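Local structure of intramolecular trans-sialidase (Macrobdella decora, 3SLI) at residues L115-A120 with D139-I144; K32-G37 with I175-N180; Y92-P97 with L132-D137. The protein cleaves terminal sialic acid from sialoglycoconjugates by an intramolecular transfer that releases 2,7-anhydro-Neu5Ac. All blocks are in the same frame, centred on the assembly; numbering follows the deposited sequence.

Contact 1: L115-A120 with D139-I144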
# COMPACT_ATOMS: atom_id res chain seq x y z
N LEU A 115 2.96 -19.27 18.65
CA LEU A 115 4.26 -19.67 18.18
C LEU A 115 4.25 -21.19 18.19
O LEU A 115 3.88 -21.81 19.19
CB LEU A 115 5.39 -19.18 19.08
CG LEU A 115 6.66 -19.93 18.68
CD1 LEU A 115 7.33 -19.24 17.50
CD2 LEU A 115 7.59 -20.08 19.84
N LYS A 116 4.66 -21.78 17.08
CA LYS A 116 4.72 -23.22 16.95
C LYS A 116 6.18 -23.63 16.75
O LYS A 116 6.85 -23.13 15.83
CB LYS A 116 3.86 -23.65 15.76
CG LYS A 116 4.00 -25.08 15.31
CD LYS A 116 3.17 -25.25 14.05
CE LYS A 116 3.35 -26.60 13.43
NZ LYS A 116 2.41 -26.76 12.29
N ALA A 117 6.70 -24.47 17.64
CA ALA A 117 8.07 -24.98 17.57
C ALA A 117 7.94 -26.47 17.24
O ALA A 117 7.69 -27.30 18.12
CB ALA A 117 8.80 -24.77 18.90
N ASP A 118 8.11 -26.78 15.96
CA ASP A 118 7.95 -28.12 15.41
C ASP A 118 9.28 -28.86 15.26
O ASP A 118 9.98 -28.70 14.26
CB ASP A 118 7.27 -27.95 14.04
CG ASP A 118 6.77 -29.25 13.44
OD1 ASP A 118 7.20 -30.35 13.85
OD2 ASP A 118 5.93 -29.14 12.52
N ALA A 119 9.58 -29.74 16.22
CA ALA A 119 10.81 -30.52 16.19
C ALA A 119 10.91 -31.44 14.98
O ALA A 119 11.93 -31.47 14.30
CB ALA A 119 10.96 -31.32 17.48
N ALA A 120 9.83 -32.15 14.68
CA ALA A 120 9.80 -33.08 13.55
C ALA A 120 10.13 -32.41 12.22
O ALA A 120 10.80 -32.99 11.37
CB ALA A 120 8.43 -33.76 13.47
N ASP A 139 18.44 -26.39 10.58
CA ASP A 139 18.86 -27.79 10.56
C ASP A 139 19.12 -28.23 12.00
O ASP A 139 18.78 -29.35 12.38
CB ASP A 139 20.12 -27.97 9.70
CG ASP A 139 19.84 -27.84 8.21
OD1 ASP A 139 18.83 -28.41 7.73
OD2 ASP A 139 20.64 -27.18 7.50
N ALA A 140 19.71 -27.36 12.80
CA ALA A 140 19.97 -27.66 14.20
C ALA A 140 18.80 -27.08 15.00
O ALA A 140 18.84 -25.93 15.43
CB ALA A 140 21.30 -27.05 14.64
N PHE A 141 17.73 -27.85 15.12
CA PHE A 141 16.56 -27.40 15.85
C PHE A 141 16.86 -27.27 17.35
O PHE A 141 17.47 -28.16 17.96
CB PHE A 141 15.39 -28.35 15.61
CG PHE A 141 14.11 -27.91 16.28
CD1 PHE A 141 13.28 -26.98 15.66
CD2 PHE A 141 13.74 -28.41 17.53
CE1 PHE A 141 12.11 -26.55 16.28
CE2 PHE A 141 12.57 -27.99 18.15
CZ PHE A 141 11.75 -27.05 17.53
N LYS A 142 16.42 -26.17 17.94
CA LYS A 142 16.63 -25.91 19.36
C LYS A 142 15.34 -25.43 20.03
O LYS A 142 14.43 -24.92 19.37
CB LYS A 142 17.69 -24.80 19.55
CG LYS A 142 19.04 -25.04 18.90
CD LYS A 142 19.79 -26.17 19.57
CE LYS A 142 21.11 -26.43 18.88
NZ LYS A 142 21.85 -27.53 19.55
N PHE A 143 15.24 -25.65 21.34
CA PHE A 143 14.11 -25.14 22.09
C PHE A 143 14.49 -24.93 23.56
O PHE A 143 15.68 -24.90 23.89
CB PHE A 143 12.83 -25.96 21.92
CG PHE A 143 11.57 -25.14 22.09
CD1 PHE A 143 11.44 -23.92 21.42
CD2 PHE A 143 10.57 -25.53 22.97
CE1 PHE A 143 10.32 -23.10 21.63
CE2 PHE A 143 9.44 -24.72 23.18
CZ PHE A 143 9.31 -23.51 22.52
N ILE A 144 13.51 -24.76 24.43
CA ILE A 144 13.77 -24.48 25.84
C ILE A 144 14.71 -25.48 26.52
O ILE A 144 15.54 -25.09 27.34
CB ILE A 144 12.43 -24.30 26.60
CG1 ILE A 144 11.67 -23.12 25.98
CG2 ILE A 144 12.69 -24.06 28.08
CD1 ILE A 144 10.28 -22.89 26.54
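In the concanavalin-like β-sandwich of the N-terminal region, Phe141 and Phe143 of the loop 139-144 lie over the end of strand 107-118. This loop leaves the seven-stranded sheet after strand 131-137 and leads to strand 152-155 of the six-stranded one, and each ring rests on a different alanine. Ala119 CA sits 3.8 Å from the centroid of the Phe141 ring and 15° off its normal, a CH-π contact over one face. With CG anti to the backbone N (chi1 -177°), the Phe141 ring reaches in to the backbone where the strand gives way to a turn: its CE1 lies 3.6 Å from Asp118 O, approached obliquely. Phe141 CZ is 4.0 Å from Ala117 CB. That methyl also points to Phe143, where it stands 22° off the ring normal and comes to 3.5 Å from CE1. Ile144 CG1 lies over the opposite face of the Phe143 ring, and Leu115 CD2 comes to its edge, 4.4 Å from CE1. Phe143 also meets Phe69 of strand 67-74, in the facing sheet, at a steep tilt. Phe143 N and Ala140 O bond elsewhere, to Asp146 and Tyr92. No polar bond joins the segments; ring-to-methyl, CH-π and ring-to-backbone packing does, which implies a fit by two rings laid on alanine carbons at and just past the strand end.

Contact 2: K32-G37 with I175-N180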
# COMPACT_ATOMS: atom_id res chain seq x y z
N LYS A 32 9.75 -25.57 31.62
CA LYS A 32 11.17 -25.22 31.70
C LYS A 32 12.08 -26.20 30.96
O LYS A 32 13.29 -25.94 30.84
CB LYS A 32 11.63 -25.13 33.16
CG LYS A 32 11.08 -23.96 33.94
CD LYS A 32 11.41 -24.07 35.43
CE LYS A 32 10.64 -23.02 36.23
NZ LYS A 32 10.89 -23.05 37.71
N ALA A 33 11.52 -27.29 30.45
CA ALA A 33 12.30 -28.30 29.74
C ALA A 33 11.74 -28.72 28.38
O ALA A 33 12.16 -29.73 27.82
CB ALA A 33 12.50 -29.52 30.63
N MET A 34 10.84 -27.92 27.81
CA MET A 34 10.23 -28.22 26.51
C MET A 34 11.22 -28.44 25.38
O MET A 34 12.11 -27.61 25.14
CB MET A 34 9.25 -27.12 26.12
CG MET A 34 8.05 -27.03 27.03
SD MET A 34 7.06 -25.56 26.74
CE MET A 34 6.10 -26.08 25.30
N THR A 35 11.06 -29.55 24.66
CA THR A 35 11.93 -29.87 23.54
C THR A 35 11.32 -29.30 22.26
O THR A 35 12.00 -29.20 21.23
CB THR A 35 12.10 -31.39 23.39
OG1 THR A 35 10.81 -32.01 23.29
CG2 THR A 35 12.82 -31.96 24.60
N GLN A 36 10.04 -28.95 22.35
CA GLN A 36 9.26 -28.37 21.25
C GLN A 36 7.92 -27.97 21.86
O GLN A 36 7.76 -28.00 23.09
CB GLN A 36 9.01 -29.40 20.16
CG GLN A 36 8.16 -30.56 20.63
CD GLN A 36 7.40 -31.20 19.49
OE1 GLN A 36 7.76 -31.03 18.33
NE2 GLN A 36 6.32 -31.91 19.82
N GLY A 37 6.95 -27.58 21.03
CA GLY A 37 5.66 -27.21 21.58
C GLY A 37 4.93 -26.09 20.86
O GLY A 37 5.34 -25.65 19.79
N ILE A 175 -3.64 -17.88 28.08
CA ILE A 175 -2.42 -18.49 27.60
C ILE A 175 -2.53 -20.00 27.78
O ILE A 175 -3.03 -20.48 28.80
CB ILE A 175 -1.13 -17.98 28.31
CG1 ILE A 175 0.09 -18.67 27.68
CG2 ILE A 175 -1.18 -18.24 29.82
CD1 ILE A 175 1.41 -18.26 28.26
N LYS A 176 -2.13 -20.73 26.75
CA LYS A 176 -2.13 -22.19 26.75
C LYS A 176 -0.79 -22.61 26.17
O LYS A 176 -0.38 -22.12 25.12
CB LYS A 176 -3.25 -22.74 25.86
CG LYS A 176 -4.65 -22.65 26.45
CD LYS A 176 -5.68 -23.17 25.47
CE LYS A 176 -7.06 -23.26 26.10
NZ LYS A 176 -7.56 -21.94 26.60
N VAL A 177 -0.10 -23.48 26.89
CA VAL A 177 1.20 -23.99 26.47
C VAL A 177 1.05 -25.49 26.26
O VAL A 177 0.67 -26.21 27.20
CB VAL A 177 2.29 -23.72 27.56
CG1 VAL A 177 3.65 -24.18 27.07
CG2 VAL A 177 2.32 -22.25 27.94
N TYR A 178 1.33 -25.95 25.04
CA TYR A 178 1.25 -27.37 24.65
C TYR A 178 2.64 -27.94 24.40
O TYR A 178 3.50 -27.25 23.85
CB TYR A 178 0.49 -27.52 23.33
CG TYR A 178 -0.95 -27.06 23.35
CD1 TYR A 178 -1.26 -25.71 23.27
CD2 TYR A 178 -1.99 -27.99 23.41
CE1 TYR A 178 -2.59 -25.28 23.25
CE2 TYR A 178 -3.32 -27.58 23.39
CZ TYR A 178 -3.61 -26.23 23.32
OH TYR A 178 -4.93 -25.81 23.31
N SER A 179 2.85 -29.20 24.75
CA SER A 179 4.14 -29.83 24.50
C SER A 179 4.19 -30.29 23.05
O SER A 179 5.26 -30.50 22.48
CB SER A 179 4.32 -31.06 25.41
OG SER A 179 3.33 -32.03 25.12
N ASN A 180 3.01 -30.48 22.46
CA ASN A 180 2.88 -30.93 21.08
C ASN A 180 2.76 -29.77 20.08
O ASN A 180 2.38 -28.65 20.45
CB ASN A 180 1.66 -31.86 20.95
CG ASN A 180 0.38 -31.24 21.47
OD1 ASN A 180 0.28 -30.87 22.64
ND2 ASN A 180 -0.62 -31.12 20.61
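The backbones come together at Gly37 and Ser179, whose CA atoms are 4.2 Å apart, with Gly37 at a phi of 145° and in a close approach that only a residue without CB can take. Gly37 CA lies 3.1 Å from Tyr178 O, a tight fit, and makes a CA-H...O contact to Ser179 O at 3.4 Å. Ser179 O receives a second donor, Gln36 NE2, at 3.2 Å; the N-H...O angle of 134° marks this hydrogen bond as weak and bent. Gln36 reaches that carbonyl because its CG is set between the backbone N and the carbonyl carbon (chi1 64°) and the chain then runs out extended. At the other end of the amide, the hydrogen bond from the backbone donor Ala119 N to OE1 decides the orientation of the group, and the weak NE2 bond is in keeping with it. All this happens at one end of the seven-stranded sheet of the sandwich, where strand 170-178 finishes and its antiparallel neighbour, strand 37-45, begins. Earlier in the same loop, Met34 dips toward the interior, its chain bent at the last torsion. The terminal CE is 3.6 Å from Val177 CG1, the two side chains crossing obliquely, and only 3.2 Å from Tyr178 O. Leu6 of strand 5-14 and Phe143 pack against Met34 as well, while Ser179 CB points away from the loop and OG is hydrogen-bonded to Pro2 O.

Contact 3: Y92-P97 with L132-D137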
# COMPACT_ATOMS: atom_id res chain seq x y z
N TYR A 92 18.51 -17.61 17.79
CA TYR A 92 17.51 -17.77 16.74
C TYR A 92 16.44 -16.71 16.89
O TYR A 92 15.84 -16.57 17.95
CB TYR A 92 16.86 -19.16 16.84
CG TYR A 92 17.76 -20.34 16.50
CD1 TYR A 92 19.10 -20.16 16.16
CD2 TYR A 92 17.24 -21.64 16.50
CE1 TYR A 92 19.91 -21.25 15.82
CE2 TYR A 92 18.04 -22.73 16.16
CZ TYR A 92 19.37 -22.53 15.82
OH TYR A 92 20.15 -23.61 15.48
N THR A 93 16.19 -15.96 15.82
CA THR A 93 15.18 -14.90 15.88
C THR A 93 14.25 -14.99 14.68
O THR A 93 14.63 -15.48 13.61
CB THR A 93 15.85 -13.50 15.91
OG1 THR A 93 16.66 -13.33 14.73
CG2 THR A 93 16.74 -13.34 17.15
N LEU A 94 13.02 -14.52 14.86
CA LEU A 94 12.00 -14.52 13.83
C LEU A 94 10.98 -13.44 14.21
O LEU A 94 10.55 -13.37 15.36
CB LEU A 94 11.29 -15.88 13.76
CG LEU A 94 10.19 -16.00 12.70
CD1 LEU A 94 10.80 -15.79 11.31
CD2 LEU A 94 9.51 -17.36 12.80
N ASP A 95 10.61 -12.59 13.25
CA ASP A 95 9.66 -11.52 13.52
C ASP A 95 9.00 -11.04 12.23
O ASP A 95 9.39 -11.44 11.13
CB ASP A 95 10.37 -10.34 14.19
CG ASP A 95 11.30 -9.58 13.24
OD1 ASP A 95 12.45 -10.02 13.06
OD2 ASP A 95 10.87 -8.55 12.68
N ARG A 96 7.95 -10.24 12.37
CA ARG A 96 7.27 -9.64 11.23
C ARG A 96 6.68 -8.32 11.71
O ARG A 96 5.92 -8.29 12.67
CB ARG A 96 6.16 -10.52 10.64
CG ARG A 96 5.95 -10.25 9.14
CD ARG A 96 4.52 -10.48 8.65
NE ARG A 96 3.64 -9.38 9.02
CZ ARG A 96 2.62 -8.95 8.28
NH1 ARG A 96 2.34 -9.50 7.11
NH2 ARG A 96 1.88 -7.95 8.72
N PRO A 97 7.12 -7.20 11.11
CA PRO A 97 6.63 -5.86 11.49
C PRO A 97 5.13 -5.74 11.20
O PRO A 97 4.55 -6.56 10.48
CB PRO A 97 7.41 -4.94 10.56
CG PRO A 97 8.66 -5.69 10.27
CD PRO A 97 8.16 -7.11 10.09
N LEU A 132 -0.71 -16.67 9.18
CA LEU A 132 0.65 -17.20 9.36
C LEU A 132 1.54 -16.03 8.96
O LEU A 132 1.51 -15.60 7.80
CB LEU A 132 0.89 -18.38 8.42
CG LEU A 132 2.36 -18.80 8.25
CD1 LEU A 132 2.97 -19.22 9.58
CD2 LEU A 132 2.45 -19.92 7.23
N LEU A 133 2.33 -15.51 9.90
CA LEU A 133 3.18 -14.35 9.63
C LEU A 133 4.59 -14.62 9.15
O LEU A 133 5.08 -13.94 8.24
CB LEU A 133 3.24 -13.46 10.87
CG LEU A 133 1.90 -13.02 11.48
CD1 LEU A 133 2.16 -12.44 12.84
CD2 LEU A 133 1.18 -12.03 10.58
N ALA A 134 5.28 -15.57 9.76
CA ALA A 134 6.65 -15.86 9.37
C ALA A 134 7.04 -17.28 9.71
O ALA A 134 6.42 -17.92 10.56
CB ALA A 134 7.59 -14.86 10.04
N THR A 135 8.10 -17.75 9.06
CA THR A 135 8.60 -19.10 9.24
C THR A 135 10.13 -19.08 9.32
O THR A 135 10.78 -18.34 8.58
CB THR A 135 8.18 -19.98 8.05
OG1 THR A 135 6.75 -19.98 7.94
CG2 THR A 135 8.66 -21.42 8.22
N LEU A 136 10.68 -19.86 10.25
CA LEU A 136 12.12 -19.98 10.41
C LEU A 136 12.47 -21.46 10.32
O LEU A 136 11.84 -22.29 10.98
CB LEU A 136 12.58 -19.42 11.76
CG LEU A 136 14.07 -19.58 12.11
CD1 LEU A 136 14.93 -18.77 11.16
CD2 LEU A 136 14.31 -19.15 13.54
N ASP A 137 13.41 -21.79 9.45
CA ASP A 137 13.86 -23.17 9.27
C ASP A 137 15.30 -23.28 9.77
O ASP A 137 16.13 -22.42 9.49
CB ASP A 137 13.80 -23.58 7.79
CG ASP A 137 12.38 -23.60 7.26
OD1 ASP A 137 11.53 -24.29 7.86
OD2 ASP A 137 12.10 -22.93 6.26
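Leu94 and Leu136 interdigitate, each reaching past the other toward the opposing strand, with Leu94 CD2 coming to 3.8 Å from Leu136 CB. In Leu94 the first torsion, with CG anti to the backbone N, carries the isobutyl group across the gap, and the second (chi2 61°) divides its branches: CD2 goes to Leu136, whereas CD1 meets Ala134 CB at 3.6 Å. Leu136 has the same first torsion and answers from the other strand, placing CD2 at 3.7 Å from Thr93 O and alongside Tyr92 CB. The strands themselves run nearly antiparallel, their axes at 158° and 6.4 Å at closest approach, yet they share no hydrogen bond. They belong to different sheets of the β-sandwich: strand 91-96 is outermost in the six-stranded sheet, strand 131-137 pairs with strand 123-128 in the seven-stranded one, and the leucines pack between them. A classic β bulge, with Leu133 and Ala134 both facing Leu126, lets these two successive residues point toward strand 91-96. Leu133 is thereby brought to Arg96, whose chain it crosses at about a right angle. Arg96 CD lies 3.5 Å from Leu133 O, and the bend at chi3 (77°) swings the guanidinium round so that Leu133 CD2 lies over one face, 3.9 Å above the plane and toward its rim. The guanidinium nitrogens have carbonyl partners: NE makes a weak bond to Pro97 O, NH2 bonds Ala98 O, and NH1 reaches Lys662 O, far along the chain, which fixes the rotation of the group.

Overall arrangement
Contacts 1 and 2 are direct neighbours, with centres 11 Å apart: Ala117 N lies 2.8 Å from Gly37 O, a probable hydrogen bond between strands 107-118 and 37-45, and Phe141 CE2 packs 3.4 Å from Thr35 O. Contact 1 also meets contact 3, 13 Å away between centres, through Ala140 O and Tyr92 OH at 2.7 Å. Loop 139-144 thus touches both, whereas contacts 2 and 3 stay about 10 Å apart at their nearest atoms. The contact centres lie 34, 37 and 21 Å from the chain centre, which is no measure of distance from the active site. All three are structural packing; the 2,7-anhydro-Neu5Ac site is expected in the β-propeller, as in other sialidases.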